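Side-chain contacts in Serine/threonine-protein kinase-like protein ACR4 (Arabidopsis thaliana, PDB 7A0J), which serves as a membrane receptor kinase that pairs with the CLE40 peptide signal to control formative cell divisions in root meristems: residues Gly20-Ser23 / Asp24-Leu28; Gly41-His45 / Leu46-Gly50; Val94-Asp98 / Tyr99-Gly103; Leu275-Asn279 / Tyr280-Gly284. All coordinates share one frame; numbering follows the deposited sequence.

Contact 1. Residues Gly20-Ser23 / Asp24-Leu28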
loop_
_atom_site.group_PDB
_atom_site.type_symbol
_atom_site.label_atom_id
_atom_site.label_comp_id
_atom_site.label_asym_id
_atom_site.label_seq_id
_atom_site.Cartn_x
_atom_site.Cartn_y
_atom_site.Cartn_z
ATOM N N GLY A 20 1.162 7.643 9.521
ATOM C CA GLY A 20 -0.057 8.265 8.977
ATOM C C GLY A 20 0.142 9.749 8.741
ATOM O O GLY A 20 0.999 10.346 9.423
ATOM N N LEU A 21 -0.607 10.321 7.799
ATOM C CA LEU A 21 -0.675 11.789 7.580
ATOM C C LEU A 21 -1.508 12.391 8.717
ATOM O O LEU A 21 -2.545 11.788 9.064
ATOM C CB LEU A 21 -1.292 12.078 6.206
ATOM C CG LEU A 21 -0.589 11.430 5.011
ATOM C CD1 LEU A 21 -1.275 11.808 3.708
ATOM C CD2 LEU A 21 0.883 11.808 4.963
ATOM N N LYS A 22 -1.060 13.514 9.291
ATOM C CA LYS A 22 -1.756 14.207 10.411
ATOM C C LYS A 22 -3.146 14.642 9.935
ATOM O O LYS A 22 -3.290 14.959 8.737
ATOM C CB LYS A 22 -0.935 15.398 10.916
ATOM C CG LYS A 22 0.386 15.033 11.580
ATOM C CD LYS A 22 1.156 16.219 12.120
ATOM C CE LYS A 22 0.723 16.633 13.510
ATOM N NZ LYS A 22 1.606 17.687 14.065
ATOM N N SER A 23 -4.127 14.640 10.843
ATOM C CA SER A 23 -5.560 14.926 10.562
ATOM C C SER A 23 -5.805 16.438 10.471
ATOM O O SER A 23 -6.873 16.825 9.959
ATOM C CB SER A 23 -6.442 14.295 11.603
ATOM O OG SER A 23 -5.996 14.632 12.908
ATOM N N ASP A 24 -4.857 17.255 10.946
ATOM C CA ASP A 24 -4.932 18.743 10.907
ATOM C C ASP A 24 -4.853 19.241 9.456
ATOM O O ASP A 24 -5.119 20.437 9.237
ATOM C CB ASP A 24 -3.849 19.384 11.784
ATOM C CG ASP A 24 -2.427 18.970 11.445
ATOM O OD1 ASP A 24 -2.242 18.247 10.444
ATOM O OD2 ASP A 24 -1.512 19.369 12.192
ATOM N N GLY A 25 -4.486 18.368 8.508
ATOM C CA GLY A 25 -4.437 18.672 7.064
ATOM C C GLY A 25 -3.096 19.257 6.646
ATOM O O GLY A 25 -2.998 19.743 5.501
ATOM N N SER A 26 -2.097 19.202 7.534
ATOM C CA SER A 26 -0.725 19.737 7.322
ATOM C C SER A 26 0.025 18.888 6.289
ATOM O O SER A 26 0.986 19.407 5.692
ATOM C CB SER A 26 0.031 19.798 8.626
ATOM O OG SER A 26 0.140 18.507 9.209
ATOM N N HIS A 27 -0.388 17.626 6.111
ATOM C CA HIS A 27 0.257 16.607 5.237
ATOM C C HIS A 27 1.626 16.219 5.814
ATOM O O HIS A 27 2.448 15.660 5.064
ATOM C CB HIS A 27 0.321 17.101 3.783
ATOM C CG HIS A 27 -1.011 17.124 3.110
ATOM N ND1 HIS A 27 -1.603 15.978 2.608
ATOM C CD2 HIS A 27 -1.869 18.136 2.862
ATOM C CE1 HIS A 27 -2.766 16.288 2.074
ATOM N NE2 HIS A 27 -2.953 17.606 2.217
ATOM N N LEU A 28 1.845 16.481 7.106
ATOM C CA LEU A 28 3.025 15.996 7.871
ATOM C C LEU A 28 2.762 14.543 8.273
ATOM O O LEU A 28 1.579 14.168 8.391
ATOM C CB LEU A 28 3.244 16.887 9.098
ATOM C CG LEU A 28 3.519 18.362 8.805
ATOM C CD1 LEU A 28 3.548 19.174 10.091
ATOM C CD2 LEU A 28 4.819 18.535 8.035
HETATM O O HOH W 1 -2.736 15.901 6.376
#

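Contact 2. Residues Gly41-His45 / Leu46-Gly50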
loop_
_atom_site.group_PDB
_atom_site.type_symbol
_atom_site.label_atom_id
_atom_site.label_comp_id
_atom_site.label_asym_id
_atom_site.label_seq_id
_atom_site.Cartn_x
_atom_site.Cartn_y
_atom_site.Cartn_z
ATOM N N GLY A 41 13.971 8.642 12.173
ATOM C CA GLY A 41 14.247 9.119 10.804
ATOM C C GLY A 41 13.059 9.839 10.177
ATOM O O GLY A 41 13.234 10.404 9.080
ATOM N N THR A 42 11.891 9.830 10.829
ATOM C CA THR A 42 10.639 10.436 10.299
ATOM C C THR A 42 10.854 11.933 10.096
ATOM O O THR A 42 11.190 12.642 11.041
ATOM C CB THR A 42 9.437 10.179 11.218
ATOM O OG1 THR A 42 9.289 8.769 11.387
ATOM C CG2 THR A 42 8.154 10.761 10.666
ATOM N N PRO A 43 10.675 12.459 8.862
ATOM C CA PRO A 43 10.746 13.901 8.627
ATOM C C PRO A 43 9.646 14.644 9.399
ATOM O O PRO A 43 8.495 14.254 9.294
ATOM C CB PRO A 43 10.536 14.056 7.112
ATOM C CG PRO A 43 10.790 12.677 6.537
ATOM C CD PRO A 43 10.399 11.705 7.629
ATOM N N GLY A 44 10.024 15.679 10.153
ATOM C CA GLY A 44 9.101 16.489 10.972
ATOM C C GLY A 44 8.443 17.602 10.170
ATOM O O GLY A 44 7.401 18.114 10.631
ATOM N N HIS A 45 9.020 17.966 9.018
ATOM C CA HIS A 45 8.670 19.188 8.245
ATOM C C HIS A 45 8.338 18.877 6.776
ATOM O O HIS A 45 7.655 19.718 6.160
ATOM C CB HIS A 45 9.800 20.219 8.370
ATOM C CG HIS A 45 10.159 20.546 9.782
ATOM N ND1 HIS A 45 9.530 21.549 10.493
ATOM C CD2 HIS A 45 11.070 20.004 10.620
ATOM C CE1 HIS A 45 10.042 21.616 11.705
ATOM N NE2 HIS A 45 10.988 20.677 11.810
ATOM N N LEU A 46 8.801 17.750 6.220
ATOM C CA LEU A 46 8.489 17.344 4.820
ATOM C C LEU A 46 7.018 16.920 4.741
ATOM O O LEU A 46 6.592 16.104 5.580
ATOM C CB LEU A 46 9.406 16.199 4.373
ATOM C CG LEU A 46 10.880 16.549 4.162
ATOM C CD1 LEU A 46 11.640 15.346 3.622
ATOM C CD2 LEU A 46 11.042 17.737 3.226
ATOM N N GLN A 47 6.281 17.457 3.765
ATOM C CA GLN A 47 4.842 17.161 3.542
ATOM C C GLN A 47 4.718 16.034 2.510
ATOM O O GLN A 47 5.544 15.987 1.575
ATOM C CB GLN A 47 4.102 18.426 3.113
ATOM C CG GLN A 47 4.041 19.479 4.212
ATOM C CD GLN A 47 3.635 20.835 3.696
ATOM O OE1 GLN A 47 2.583 21.365 4.048
ATOM N NE2 GLN A 47 4.472 21.410 2.848
ATOM N N PHE A 48 3.733 15.153 2.704
ATOM C CA PHE A 48 3.465 13.959 1.862
ATOM C C PHE A 48 1.982 13.925 1.483
ATOM O O PHE A 48 1.143 14.402 2.270
ATOM C CB PHE A 48 3.862 12.681 2.602
ATOM C CG PHE A 48 5.329 12.580 2.931
ATOM C CD1 PHE A 48 5.829 13.098 4.117
ATOM C CD2 PHE A 48 6.211 11.969 2.053
ATOM C CE1 PHE A 48 7.179 13.003 4.417
ATOM C CE2 PHE A 48 7.561 11.874 2.355
ATOM C CZ PHE A 48 8.043 12.394 3.536
ATOM N N ILE A 49 1.676 13.366 0.310
ATOM C CA ILE A 49 0.279 13.167 -0.181
ATOM C C ILE A 49 -0.089 11.680 -0.088
ATOM O O ILE A 49 -1.281 11.370 -0.232
ATOM C CB ILE A 49 0.091 13.752 -1.598
ATOM C CG1 ILE A 49 1.112 13.223 -2.611
ATOM C CG2 ILE A 49 0.105 15.272 -1.537
ATOM C CD1 ILE A 49 1.009 13.870 -3.977
ATOM N N GLY A 50 0.881 10.804 0.195
ATOM C CA GLY A 50 0.651 9.355 0.353
ATOM C C GLY A 50 1.834 8.654 0.996
ATOM O O GLY A 50 2.958 9.186 0.906
HETATM O O HOH W 2 6.213 15.140 8.126
#

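Contact 3. Residues Val94-Asp98 / Tyr99-Gly103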
loop_
_atom_site.group_PDB
_atom_site.type_symbol
_atom_site.label_atom_id
_atom_site.label_comp_id
_atom_site.label_asym_id
_atom_site.label_seq_id
_atom_site.Cartn_x
_atom_site.Cartn_y
_atom_site.Cartn_z
ATOM N N VAL A 94 3.158 5.911 -5.378
ATOM C CA VAL A 94 4.268 5.007 -4.958
ATOM C C VAL A 94 3.642 3.799 -4.256
ATOM O O VAL A 94 2.662 3.991 -3.514
ATOM C CB VAL A 94 5.292 5.728 -4.057
ATOM C CG1 VAL A 94 6.070 6.783 -4.829
ATOM C CG2 VAL A 94 4.651 6.340 -2.820
ATOM N N SER A 95 4.178 2.603 -4.505
ATOM C CA SER A 95 3.791 1.340 -3.824
ATOM C C SER A 95 5.060 0.579 -3.429
ATOM O O SER A 95 5.910 0.351 -4.313
ATOM C CB SER A 95 2.888 0.503 -4.692
ATOM O OG SER A 95 3.533 0.158 -5.907
ATOM N N ALA A 96 5.175 0.220 -2.148
ATOM C CA ALA A 96 6.339 -0.477 -1.555
ATOM C C ALA A 96 5.970 -1.935 -1.270
ATOM O O ALA A 96 4.976 -2.165 -0.557
ATOM C CB ALA A 96 6.776 0.233 -0.297
ATOM N N GLY A 97 6.735 -2.873 -1.836
ATOM C CA GLY A 97 6.704 -4.301 -1.476
ATOM C C GLY A 97 7.575 -4.559 -0.260
ATOM O O GLY A 97 7.752 -3.625 0.545
ATOM N N ASP A 98 8.108 -5.775 -0.127
ATOM C CA ASP A 98 9.032 -6.155 0.973
ATOM C C ASP A 98 10.375 -5.448 0.760
ATOM O O ASP A 98 10.835 -4.765 1.698
ATOM C CB ASP A 98 9.205 -7.675 1.056
ATOM C CG ASP A 98 7.949 -8.420 1.478
ATOM O OD1 ASP A 98 7.019 -7.766 1.993
ATOM O OD2 ASP A 98 7.912 -9.651 1.291
ATOM N N TYR A 99 10.962 -5.596 -0.433
ATOM C CA TYR A 99 12.354 -5.185 -0.759
ATOM C C TYR A 99 12.394 -4.391 -2.071
ATOM O O TYR A 99 13.453 -4.379 -2.723
ATOM C CB TYR A 99 13.258 -6.417 -0.860
ATOM C CG TYR A 99 13.072 -7.425 0.246
ATOM C CD1 TYR A 99 13.417 -7.120 1.554
ATOM C CD2 TYR A 99 12.556 -8.685 -0.011
ATOM C CE1 TYR A 99 13.253 -8.041 2.577
ATOM C CE2 TYR A 99 12.383 -9.616 1.002
ATOM C CZ TYR A 99 12.733 -9.293 2.301
ATOM O OH TYR A 99 12.569 -10.200 3.307
ATOM N N HIS A 100 11.291 -3.734 -2.443
ATOM C CA HIS A 100 11.198 -2.927 -3.689
ATOM C C HIS A 100 10.195 -1.783 -3.511
ATOM O O HIS A 100 9.278 -1.907 -2.679
ATOM C CB HIS A 100 10.856 -3.824 -4.892
ATOM C CG HIS A 100 9.392 -3.956 -5.157
ATOM N ND1 HIS A 100 8.632 -4.982 -4.631
ATOM C CD2 HIS A 100 8.546 -3.191 -5.878
ATOM C CE1 HIS A 100 7.382 -4.845 -5.023
ATOM N NE2 HIS A 100 7.302 -3.750 -5.784
ATOM N N LEU A 101 10.387 -0.714 -4.286
ATOM C CA LEU A 101 9.463 0.442 -4.407
ATOM C C LEU A 101 9.209 0.704 -5.895
ATOM O O LEU A 101 10.188 0.691 -6.661
ATOM C CB LEU A 101 10.105 1.659 -3.733
ATOM C CG LEU A 101 9.331 2.969 -3.867
ATOM C CD1 LEU A 101 8.024 2.900 -3.094
ATOM C CD2 LEU A 101 10.172 4.143 -3.392
ATOM N N CYS A 102 7.948 0.915 -6.282
ATOM C CA CYS A 102 7.537 1.315 -7.657
ATOM C C CYS A 102 6.855 2.684 -7.605
ATOM O O CYS A 102 6.074 2.918 -6.665
ATOM C CB CYS A 102 6.605 0.292 -8.293
ATOM S SG CYS A 102 7.419 -1.278 -8.684
ATOM N N GLY A 103 7.159 3.548 -8.578
ATOM C CA GLY A 103 6.550 4.881 -8.738
ATOM C C GLY A 103 5.871 5.020 -10.090
ATOM O O GLY A 103 6.515 4.700 -11.107
#

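Contact 4. Residues Leu275-Asn279 / Tyr280-Gly284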
loop_
_atom_site.group_PDB
_atom_site.type_symbol
_atom_site.label_atom_id
_atom_site.label_comp_id
_atom_site.label_asym_id
_atom_site.label_seq_id
_atom_site.Cartn_x
_atom_site.Cartn_y
_atom_site.Cartn_z
ATOM N N LEU A 275 -7.792 1.063 7.018
ATOM C CA LEU A 275 -6.884 -0.017 7.497
ATOM C C LEU A 275 -5.530 0.099 6.791
ATOM O O LEU A 275 -5.481 0.667 5.683
ATOM C CB LEU A 275 -7.500 -1.389 7.206
ATOM C CG LEU A 275 -8.766 -1.753 7.978
ATOM C CD1 LEU A 275 -9.230 -3.153 7.605
ATOM C CD2 LEU A 275 -8.553 -1.646 9.482
ATOM N N ALA A 276 -4.482 -0.430 7.427
ATOM C CA ALA A 276 -3.142 -0.680 6.844
ATOM C C ALA A 276 -2.676 -2.070 7.286
ATOM O O ALA A 276 -3.022 -2.478 8.412
ATOM C CB ALA A 276 -2.174 0.395 7.272
ATOM N N ALA A 277 -1.943 -2.776 6.423
ATOM C CA ALA A 277 -1.455 -4.152 6.666
ATOM C C ALA A 277 0.066 -4.199 6.502
ATOM O O ALA A 277 0.576 -3.636 5.513
ATOM C CB ALA A 277 -2.142 -5.118 5.732
ATOM N N GLY A 278 0.749 -4.816 7.472
ATOM C CA GLY A 278 2.146 -5.278 7.362
ATOM C C GLY A 278 2.175 -6.754 7.012
ATOM O O GLY A 278 1.150 -7.250 6.505
ATOM N N ASN A 279 3.282 -7.444 7.297
ATOM C CA ASN A 279 3.461 -8.882 6.958
ATOM C C ASN A 279 2.494 -9.735 7.791
ATOM O O ASN A 279 1.776 -10.554 7.184
ATOM C CB ASN A 279 4.918 -9.347 7.092
ATOM C CG ASN A 279 5.580 -8.984 8.406
ATOM O OD1 ASN A 279 4.950 -8.423 9.301
ATOM N ND2 ASN A 279 6.860 -9.295 8.527
ATOM N N TYR A 280 2.462 -9.547 9.117
ATOM C CA TYR A 280 1.755 -10.441 10.076
ATOM C C TYR A 280 0.936 -9.638 11.096
ATOM O O TYR A 280 0.690 -10.160 12.202
ATOM C CB TYR A 280 2.761 -11.350 10.787
ATOM C CG TYR A 280 3.599 -12.195 9.861
ATOM C CD1 TYR A 280 3.028 -13.211 9.112
ATOM C CD2 TYR A 280 4.960 -11.977 9.726
ATOM C CE1 TYR A 280 3.788 -13.991 8.254
ATOM C CE2 TYR A 280 5.735 -12.748 8.872
ATOM C CZ TYR A 280 5.146 -13.760 8.134
ATOM O OH TYR A 280 5.902 -14.524 7.294
ATOM N N PHE A 281 0.495 -8.427 10.741
ATOM C CA PHE A 281 -0.354 -7.575 11.614
ATOM C C PHE A 281 -1.023 -6.469 10.791
ATOM O O PHE A 281 -0.449 -6.019 9.778
ATOM C CB PHE A 281 0.471 -6.987 12.760
ATOM C CG PHE A 281 1.615 -6.116 12.313
ATOM C CD1 PHE A 281 2.822 -6.677 11.928
ATOM C CD2 PHE A 281 1.479 -4.737 12.269
ATOM C CE1 PHE A 281 3.873 -5.876 11.508
ATOM C CE2 PHE A 281 2.532 -3.938 11.851
ATOM C CZ PHE A 281 3.724 -4.509 11.468
ATOM N N THR A 282 -2.210 -6.053 11.241
ATOM C CA THR A 282 -3.054 -4.996 10.629
ATOM C C THR A 282 -3.300 -3.903 11.671
ATOM O O THR A 282 -3.435 -4.243 12.862
ATOM C CB THR A 282 -4.369 -5.592 10.107
ATOM O OG1 THR A 282 -4.026 -6.545 9.102
ATOM C CG2 THR A 282 -5.321 -4.565 9.533
ATOM N N CYS A 283 -3.350 -2.647 11.228
ATOM C CA CYS A 283 -3.709 -1.466 12.055
ATOM C C CYS A 283 -4.909 -0.756 11.421
ATOM O O CYS A 283 -4.955 -0.666 10.181
ATOM C CB CYS A 283 -2.530 -0.512 12.193
ATOM S SG CYS A 283 -1.074 -1.287 12.941
ATOM N N GLY A 284 -5.847 -0.299 12.255
ATOM C CA GLY A 284 -7.003 0.520 11.851
ATOM C C GLY A 284 -6.997 1.857 12.569
ATOM O O GLY A 284 -6.458 1.917 13.691
#

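Contact 1. Residues Gly20-Ser23 / Asp24-Leu28
Lys22 and Leu28 hold this turn together through their backbones: Lys22 N donates to Leu28 O at 2.9 Å, with an N-H...O angle of 164°. Within the loop so closed, Lys22 to Gly25 form a type I beta turn, whose last residue, Gly25, has positive phi. A water ties the middle, giving a hydrogen to Lys22 O (2.6 Å) and accepting from His27 N (2.9 Å).

The side-chain bonds centre on Asp24. With CG set between its backbone N and carbonyl carbon (chi1 56°), the carboxylate reaches forward over the turn, where OD1 accepts from Ser26 N at 3.1 Å, an Asx turn, and from Ser26 OG at 2.7 Å. Both donors come from the same face of the carboxylate. If an alanine stood at Ser26, OD1 would probably keep a single donor from that residue, and the carboxylate would be freer to rotate.

The lysine stem makes the van der Waals contacts: Lys22 CB lies against the carboxylate, 3.2 Å from Asp24 OD1, and CD slants over Leu28 CB at 3.7 Å. Beyond the bend at chi3, NZ ends 4.0 Å from Asp24 OD2, too far for a salt bridge although the opposite charges probably attract.

The loop joins strand 17-21 to strand 29-33 in repeat 1. Ser23 OG bonds to Gly288 O, while Leu21 packs against Phe48 and Leu51 of strand 48-53.

Contact 2. Residues Gly41-His45 / Leu46-Gly50
Pro43 and Leu46 flank a bend: both have extended backbones, with psi near 130°, whereas Gly44 and His45 between them fold back with psi near -20°. The two segments share no direct hydrogen bond. Instead a water donates to Pro43 O and to Leu46 O, 2.7 Å from each, and bridges the two carbonyls across the bend. After Leu46 the chain stays extended through Phe48 and then turns a corner at Ile49.

The bend brings the Pro43 ring against Leu46 at a slant. Pro43 CB meets Leu46 CB at 3.7 Å, and Leu46 CD1 reaches along to Pro43 CG at 4.0 Å, the leucine CG lying beside its own backbone N (chi1 -70°). The far corner of the proline points at Phe48: CG lies near the plane of the aromatic ring, at its edge, 4.1 Å from CZ, and the two side chains cross at about a right angle. Tyr69 touches all three side chains, and the rings of Trp71 and Phe48 also meet.

This is the connection between two blades of a beta-propeller. The chain leaves repeat 1 after helix 36-41 and enters strand 48-53, the first of repeat 2, with the proline, leucine and phenylalanine seated on strand 68-72 of that same blade.

Contact 3. Residues Val94-Asp98 / Tyr99-Gly103
Tyr99 turns one face of its ring to Asp98, whose CB sits 3.8 Å from the ring centroid and only 16° off the normal, a CH-pi contact between successive residues of the hairpin turn. The Phe76 ring also meets Tyr99. One face of the His100 imidazole lies over Gly97, with CE1 3.7 Å from Gly97 CA; a beta carbon on that glycine would run into CE1.

Behind the turn, strands 91-96 and 100-105 run antiparallel. Ser95 and Cys102 form the hydrogen-bonded pair, N to O at 2.9 Å in both directions, and Gly97 N donates to His100 O at 2.8 Å. On the face carrying Val94 and Ala96, Leu101 has its CG trans to the backbone N (chi1 175°), which brings CD1 to 3.5 Å from Ser95 O and to 4.0 Å from Val94 CB. The other face holds Ser95 and Cys102, the latter in a disulfide with Cys125.

The buried polar ends find partners elsewhere. Tyr11 OH and Ser147 OG bond to Asp98 OD1 and OD2 respectively, while Asn150 ND2 meets both Ser95 OG and His100 NE2. With the Asn150 amide as modelled, NE2 would accept, consistent with a neutral imidazole protonated on ND1.

Contact 4. Residues Leu275-Asn279 / Tyr280-Gly284
Ala276 and Cys283 exchange backbone hydrogen bonds, Ala276 N to Cys283 O and Cys283 N to Ala276 O, each 2.8 Å long. Nearer the turn Gly278 N donates to Phe281 O at 2.9 Å. A weak fourth bond lies in the turn itself: Asn279 OD1 bends back to Tyr280 N at 2.7 Å, at a poor angle of 124°. Asn279 CG stands between the backbone N and carbonyl carbon (chi1 50°), keeping the amide close to the chain. Thr282 OG1 bonds to Tyr242 OH.

The hairpin joins the first two strands of repeat 7, 274-277 and 281-285, in a propeller blade. Cys283 fastens it to the third strand through its disulfide with Cys295.

Aromatic contacts gather at the turn. Asn279 CB lies over one face of the Tyr280 ring, a CH-pi contact, with amide and ring planes 36° apart. Replacing Tyr280 by an alanine would probably uncover that flank of Asn279 and open a gap beside Lys240 and Phe241. Phe281 lays a ring face over Gly278 CA, and its CE1 comes 3.5 Å from Asn279 OD1.

In van der Waals contact, Thr282 CG2 touches Ala276 O at 3.3 Å and Leu275 CD2 rests on Gly284 CA at 3.6 Å.

How the contacts relate
Along the chain the contacts come in series, 1 to 4, and belong to four different antiparallel sheets of the propeller ectodomain. Contacts 1 and 2 touch, their centres 9 Å apart: His27 O probably accepts a hydrogen bond from Phe48 N, joining the loop of repeat 1 to the entry of repeat 2. Both lie near the surface. Contacts 3 and 4 are buried closer to the middle, about 16 Å apart between centres, and share a plan in separate blades: a tight hairpin with a glycine under an aromatic ring and a disulfide-bonded cysteine. Tyr11 hydrogen-bonds Asp98 of contact 3 and touches Asn279 of contact 4. The four contacts thus sample blade hairpins and an interblade link.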